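Local coordinates for protein contact-dependent inhibitor A (Enterobacter cloacae subsp. cloacae, PDB 4NTQ) that carries at its C-terminal end a toxic RNase domain that is delivered into target bacteria, attacks ribosomal RNA and is bound here by its immunity protein CdiI, at residues A[175-180]-A[189-194]; A[199-204]-A[214-219]. One frame throughout, in Å; residues are numbered along the deposited sequence.

Interaction 1 of 2, residues A[175-180]-A[189-194]; sequences DRRIPP and GQPVFY
Arg177 lays the root of its side chain against Phe193, its partner in a non-hydrogen-bonded antiparallel pair. Arg177 CB comes within 3.7 Å of Phe193 CE1, and CG is close to the same ring atom; guanidinium and ring are turned 62° apart. With CG anti to the backbone N (chi1 170°) and the chain extended as far as NE, the arginine runs on past the phenylalanine to Pro191, where Arg177 NE lies 3.9 Å from Pro191 CB. The guanidinium is held by Asn186, whose backbone O accepts from Arg177 NH1.

The Ile178 and Tyr194 side chains lie alongside each other on the opposite side of the sheet, Ile178 CD1 touching Tyr194 CB at 3.9 Å. Val192 shares this side, where Phe76 of the CdiI chain packs on both Ile178 and Val192. Phe193, on the face with Arg177, packs against Gln166 and Ala169 of helix 164-170.

The backbones form the first antiparallel pairing of the toxin domain's meandering sheet, with strand 176-178 outermost within this chain. Ile178 and Val192 bond in both directions, Ile178 N to Val192 O at 2.7 Å and Val192 N to Ile178 O at 2.9 Å. Further along, Tyr194 N donates to Arg176 O at 2.9 Å, while the return bond from Arg176 N to Tyr194 O is weak. Asp175 and Arg176 both face Tyr194 here, making a classic beta bulge.

Beyond the strands the packing turns to proline. Pro180 brings its CD to 3.4 Å from Gln190 O and its CG beside Gly189 CA, while the ring of Pro191 lies further in, its CB 3.7 Å from Ile178 O.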
loop_
_atom_site.group_PDB
_atom_site.type_symbol
_atom_site.label_atom_id
_atom_site.label_comp_id
_atom_site.label_asym_id
_atom_site.label_seq_id
_atom_site.Cartn_x
_atom_site.Cartn_y
_atom_site.Cartn_z
ATOM N N ASP A 175 18.655 -6.120 -6.585
ATOM C CA ASP A 175 18.790 -7.438 -7.204
ATOM C C ASP A 175 17.701 -8.435 -6.850
ATOM O O ASP A 175 17.359 -9.301 -7.655
ATOM C CB ASP A 175 20.130 -8.055 -6.805
ATOM C CG ASP A 175 21.307 -7.316 -7.391
ATOM O OD1 ASP A 175 21.143 -6.701 -8.465
ATOM O OD2 ASP A 175 22.398 -7.356 -6.783
ATOM N N ARG A 176 17.182 -8.333 -5.633
ATOM C CA ARG A 176 16.315 -9.369 -5.097
ATOM C C ARG A 176 14.842 -9.062 -5.339
ATOM O O ARG A 176 14.237 -8.259 -4.632
ATOM C CB ARG A 176 16.605 -9.584 -3.603
ATOM C CG ARG A 176 15.828 -10.720 -2.941
ATOM C CD ARG A 176 15.870 -11.987 -3.784
ATOM N NE ARG A 176 17.232 -12.475 -3.993
ATOM C CZ ARG A 176 17.554 -13.486 -4.799
ATOM N NH1 ARG A 176 16.613 -14.124 -5.483
ATOM N NH2 ARG A 176 18.820 -13.858 -4.923
ATOM N N ARG A 177 14.264 -9.699 -6.351
ATOM C CA ARG A 177 12.835 -9.581 -6.570
ATOM C C ARG A 177 12.116 -10.310 -5.453
ATOM O O ARG A 177 12.306 -11.506 -5.266
ATOM C CB ARG A 177 12.428 -10.196 -7.904
ATOM C CG ARG A 177 10.915 -10.311 -8.052
ATOM C CD ARG A 177 10.505 -10.944 -9.372
ATOM N NE ARG A 177 9.065 -10.830 -9.603
ATOM C CZ ARG A 177 8.179 -11.776 -9.310
ATOM N NH1 ARG A 177 8.583 -12.923 -8.772
ATOM N NH2 ARG A 177 6.886 -11.575 -9.556
ATOM N N ILE A 178 11.303 -9.593 -4.698
ATOM C CA ILE A 178 10.468 -10.248 -3.706
ATOM C C ILE A 178 9.029 -10.235 -4.179
ATOM O O ILE A 178 8.405 -9.181 -4.233
ATOM C CB ILE A 178 10.518 -9.546 -2.350
ATOM C CG1 ILE A 178 11.956 -9.457 -1.840
ATOM C CG2 ILE A 178 9.618 -10.271 -1.358
ATOM C CD1 ILE A 178 12.085 -8.657 -0.559
ATOM N N PRO A 179 8.500 -11.411 -4.532
ATOM C CA PRO A 179 7.119 -11.510 -5.009
ATOM C C PRO A 179 6.155 -11.456 -3.837
ATOM O O PRO A 179 6.534 -11.841 -2.732
ATOM C CB PRO A 179 7.077 -12.889 -5.663
ATOM C CG PRO A 179 8.125 -13.672 -4.932
ATOM C CD PRO A 179 9.209 -12.701 -4.585
ATOM N N PRO A 180 4.924 -10.986 -4.072
ATOM C CA PRO A 180 3.914 -10.867 -3.013
ATOM C C PRO A 180 3.490 -12.203 -2.411
ATOM O O PRO A 180 3.032 -12.222 -1.269
ATOM C CB PRO A 180 2.727 -10.200 -3.721
ATOM C CG PRO A 180 2.972 -10.416 -5.181
ATOM C CD PRO A 180 4.458 -10.437 -5.354
ATOM N N GLY A 189 1.805 -10.956 -9.480
ATOM C CA GLY A 189 1.478 -9.748 -8.740
ATOM C C GLY A 189 2.512 -8.641 -8.692
ATOM O O GLY A 189 3.626 -8.805 -9.178
ATOM N N GLN A 190 2.126 -7.503 -8.112
ATOM C CA GLN A 190 3.043 -6.387 -7.922
ATOM C C GLN A 190 4.125 -6.834 -6.973
ATOM O O GLN A 190 3.855 -7.131 -5.814
ATOM C CB GLN A 190 2.337 -5.155 -7.346
ATOM C CG GLN A 190 1.691 -4.222 -8.371
ATOM C CD GLN A 190 1.056 -2.985 -7.725
ATOM O OE1 GLN A 190 -0.171 -2.868 -7.647
ATOM N NE2 GLN A 190 1.894 -2.061 -7.260
ATOM N N PRO A 191 5.365 -6.901 -7.464
ATOM C CA PRO A 191 6.426 -7.347 -6.580
ATOM C C PRO A 191 7.114 -6.139 -5.997
ATOM O O PRO A 191 6.776 -5.003 -6.298
ATOM C CB PRO A 191 7.387 -8.017 -7.546
ATOM C CG PRO A 191 7.323 -7.116 -8.736
ATOM C CD PRO A 191 5.871 -6.676 -8.828
ATOM N N VAL A 192 8.118 -6.412 -5.187
ATOM C CA VAL A 192 8.912 -5.394 -4.555
ATOM C C VAL A 192 10.369 -5.811 -4.819
ATOM O O VAL A 192 10.679 -7.001 -4.793
ATOM C CB VAL A 192 8.559 -5.375 -3.047
ATOM C CG1 VAL A 192 9.762 -5.202 -2.205
ATOM C CG2 VAL A 192 7.508 -4.321 -2.743
ATOM N N PHE A 193 11.246 -4.850 -5.107
ATOM C CA PHE A 193 12.649 -5.151 -5.370
ATOM C C PHE A 193 13.574 -4.633 -4.265
ATOM O O PHE A 193 13.492 -3.477 -3.861
ATOM C CB PHE A 193 13.065 -4.628 -6.750
ATOM C CG PHE A 193 12.227 -5.183 -7.875
ATOM C CD1 PHE A 193 12.582 -6.366 -8.507
ATOM C CD2 PHE A 193 11.068 -4.539 -8.277
ATOM C CE1 PHE A 193 11.811 -6.881 -9.531
ATOM C CE2 PHE A 193 10.289 -5.054 -9.303
ATOM C CZ PHE A 193 10.663 -6.224 -9.930
ATOM N N TYR A 194 14.460 -5.506 -3.795
ATOM C CA TYR A 194 15.219 -5.271 -2.573
ATOM C C TYR A 194 16.679 -4.877 -2.829
ATOM O O TYR A 194 17.358 -5.466 -3.668
ATOM C CB TYR A 194 15.161 -6.527 -1.708
ATOM C CG TYR A 194 15.685 -6.365 -0.307
ATOM C CD1 TYR A 194 16.336 -7.417 0.324
ATOM C CD2 TYR A 194 15.524 -5.178 0.390
ATOM C CE1 TYR A 194 16.815 -7.296 1.605
ATOM C CE2 TYR A 194 15.992 -5.046 1.686
ATOM C CZ TYR A 194 16.642 -6.111 2.284
ATOM O OH TYR A 194 17.120 -6.002 3.566
#

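Interaction 2 of 2, residues A[199-204]-A[214-219]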
loop_
_atom_site.group_PDB
_atom_site.type_symbol
_atom_site.label_atom_id
_atom_site.label_comp_id
_atom_site.label_asym_id
_atom_site.label_seq_id
_atom_site.Cartn_x
_atom_site.Cartn_y
_atom_site.Cartn_z
ATOM N N TYR A 199 13.432 -0.865 -0.628
ATOM C CA TYR A 199 12.595 -1.547 -1.607
ATOM C C TYR A 199 12.001 -0.572 -2.620
ATOM O O TYR A 199 11.578 0.530 -2.267
ATOM C CB TYR A 199 11.454 -2.299 -0.910
ATOM C CG TYR A 199 11.894 -3.231 0.207
ATOM C CD1 TYR A 199 12.076 -4.594 -0.021
ATOM C CD2 TYR A 199 12.122 -2.750 1.494
ATOM C CE1 TYR A 199 12.461 -5.453 0.998
ATOM C CE2 TYR A 199 12.516 -3.605 2.515
ATOM C CZ TYR A 199 12.696 -4.952 2.259
ATOM O OH TYR A 199 13.096 -5.792 3.273
ATOM N N ILE A 200 11.957 -0.979 -3.882
ATOM C CA ILE A 200 11.275 -0.185 -4.892
ATOM C C ILE A 200 10.222 -1.020 -5.608
ATOM O O ILE A 200 10.347 -2.242 -5.694
ATOM C CB ILE A 200 12.243 0.389 -5.929
ATOM C CG1 ILE A 200 13.117 -0.710 -6.519
ATOM C CG2 ILE A 200 13.129 1.455 -5.325
ATOM C CD1 ILE A 200 14.086 -0.209 -7.562
ATOM N N THR A 201 9.167 -0.353 -6.075
ATOM C CA THR A 201 8.194 -0.927 -6.999
ATOM C C THR A 201 7.959 0.129 -8.036
ATOM O O THR A 201 8.031 1.317 -7.722
ATOM C CB THR A 201 6.806 -1.186 -6.379
ATOM O OG1 THR A 201 6.253 0.046 -5.897
ATOM C CG2 THR A 201 6.884 -2.152 -5.261
ATOM N N PRO A 202 7.671 -0.292 -9.275
ATOM C CA PRO A 202 7.385 0.637 -10.369
ATOM C C PRO A 202 6.194 1.528 -10.079
ATOM O O PRO A 202 5.156 1.065 -9.597
ATOM C CB PRO A 202 7.069 -0.295 -11.549
ATOM C CG PRO A 202 6.799 -1.627 -10.940
ATOM C CD PRO A 202 7.679 -1.687 -9.742
ATOM N N ASP A 203 6.362 2.809 -10.373
ATOM C CA ASP A 203 5.312 3.790 -10.168
ATOM C C ASP A 203 4.285 3.573 -11.263
ATOM O O ASP A 203 4.567 3.789 -12.444
ATOM C CB ASP A 203 5.900 5.208 -10.217
ATOM C CG ASP A 203 4.914 6.266 -9.788
ATOM O OD1 ASP A 203 5.221 7.470 -9.926
ATOM O OD2 ASP A 203 3.827 5.895 -9.313
ATOM N N ILE A 204 3.103 3.116 -10.862
ATOM C CA ILE A 204 2.014 2.829 -11.791
ATOM C C ILE A 204 1.057 4.002 -11.900
ATOM O O ILE A 204 0.059 3.927 -12.613
ATOM C CB ILE A 204 1.187 1.604 -11.339
ATOM C CG1 ILE A 204 0.461 1.909 -10.029
ATOM C CG2 ILE A 204 2.071 0.370 -11.211
ATOM C CD1 ILE A 204 -0.452 0.811 -9.565
ATOM N N LYS A 214 8.333 3.994 -6.659
ATOM C CA LYS A 214 7.998 4.339 -5.281
ATOM C C LYS A 214 8.981 3.561 -4.427
ATOM O O LYS A 214 9.282 2.412 -4.739
ATOM C CB LYS A 214 6.559 3.940 -4.948
ATOM C CG LYS A 214 5.529 4.528 -5.904
ATOM C CD LYS A 214 4.706 5.610 -5.239
ATOM C CE LYS A 214 3.705 6.251 -6.208
ATOM N NZ LYS A 214 4.207 7.542 -6.781
HETATM N N MSE A 215 9.500 4.178 -3.369
HETATM C CA MSE A 215 10.491 3.507 -2.534
HETATM C C MSE A 215 9.995 3.351 -1.113
HETATM O O MSE A 215 9.324 4.232 -0.591
HETATM C CB MSE A 215 11.809 4.270 -2.548
HETATM C CG MSE A 215 12.907 3.664 -1.686
HETATM SE SE MSE A 215 14.572 4.674 -1.834
HETATM C CE MSE A 215 14.671 4.737 -3.788
ATOM N N PHE A 216 10.321 2.224 -0.488
ATOM C CA PHE A 216 9.970 1.999 0.906
ATOM C C PHE A 216 11.222 1.667 1.715
ATOM O O PHE A 216 12.121 0.981 1.228
ATOM C CB PHE A 216 8.947 0.871 1.029
ATOM C CG PHE A 216 7.678 1.117 0.264
ATOM C CD1 PHE A 216 6.551 1.600 0.903
ATOM C CD2 PHE A 216 7.614 0.871 -1.095
ATOM C CE1 PHE A 216 5.378 1.828 0.200
ATOM C CE2 PHE A 216 6.442 1.087 -1.805
ATOM C CZ PHE A 216 5.324 1.566 -1.153
ATOM N N ASN A 217 11.295 2.149 2.948
ATOM C CA ASN A 217 12.498 1.884 3.735
ATOM C C ASN A 217 12.548 0.476 4.326
ATOM O O ASN A 217 11.653 -0.337 4.073
ATOM C CB ASN A 217 12.746 2.966 4.793
ATOM C CG ASN A 217 11.763 2.919 5.939
ATOM O OD1 ASN A 217 10.920 2.027 6.028
ATOM N ND2 ASN A 217 11.876 3.887 6.836
ATOM N N SER A 218 13.580 0.202 5.120
ATOM C CA SER A 218 13.845 -1.145 5.617
ATOM C C SER A 218 12.679 -1.677 6.438
ATOM O O SER A 218 12.545 -2.881 6.625
ATOM C CB SER A 218 15.129 -1.174 6.447
ATOM O OG SER A 218 14.965 -0.438 7.643
ATOM N N LYS A 219 11.832 -0.775 6.921
ATOM C CA LYS A 219 10.625 -1.171 7.645
ATOM C C LYS A 219 9.349 -1.055 6.796
ATOM O O LYS A 219 8.244 -1.201 7.301
ATOM C CB LYS A 219 10.481 -0.356 8.932
ATOM C CG LYS A 219 11.427 -0.781 10.048
ATOM C CD LYS A 219 11.737 0.396 10.974
ATOM C CE LYS A 219 12.307 -0.059 12.314
ATOM N NZ LYS A 219 13.509 -0.904 12.111
#
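Tyr199 sets one edge of its ring against the backbone just past the end of the facing strand: CD2 lies 3.6 Å from Asn217 O, with Phe216 O also in the ring plane. CG is anti to the carbonyl carbon (chi1 -52°), and this sends the ring alongside the 216-218 backbone; Phe97 of the CdiI chain meets it at about 35° between planes. The two segments belong to an antiparallel beta hairpin in the middle of the domain's sheet. Two hydrogen-bonded pairs hold it: Tyr199 with Phe216, where Tyr199 N donates to Phe216 O at 2.9 Å, and Thr201 with Lys214, also bonded both ways.

Between them, Ile200 and Met215, a selenomethionine, point to the other side of the sheet, and Ile200 CG2 meets Met215 CE at 3.9 Å.

Asp203 and Lys214 meet in a buried salt bridge. The lysine chain bends at chi2 and again at chi4, bringing its amine round to the carboxylate and also to Thr225 OG1, its stronger partner. Lys214 NZ stands 3.0 Å from Asp203 OD2, a weak hydrogen bond, and OD2 also accepts from Asp205 N.

In the fold
From the N-terminal side, the chain leaves helix 164-170 and enters interaction 1, which closes the strandless loop between 180 and 189. A short turn after 194 brings it back as strand 199-202, and interaction 2 then closes the loop between 204 and 214. The two contacts therefore follow in series, neither nesting nor crossing, with centres about 10 Å apart. Strands 192-194 and 199-202 are neighbours, so the pairings merge into one sheet: Phe193 N probably bonds to Ile200 O (2.8 Å), and the Tyr194 and Tyr199 rings stack. Strand 222-226 continues the sheet beyond interaction 2, while CdiI reaches residues of both contacts.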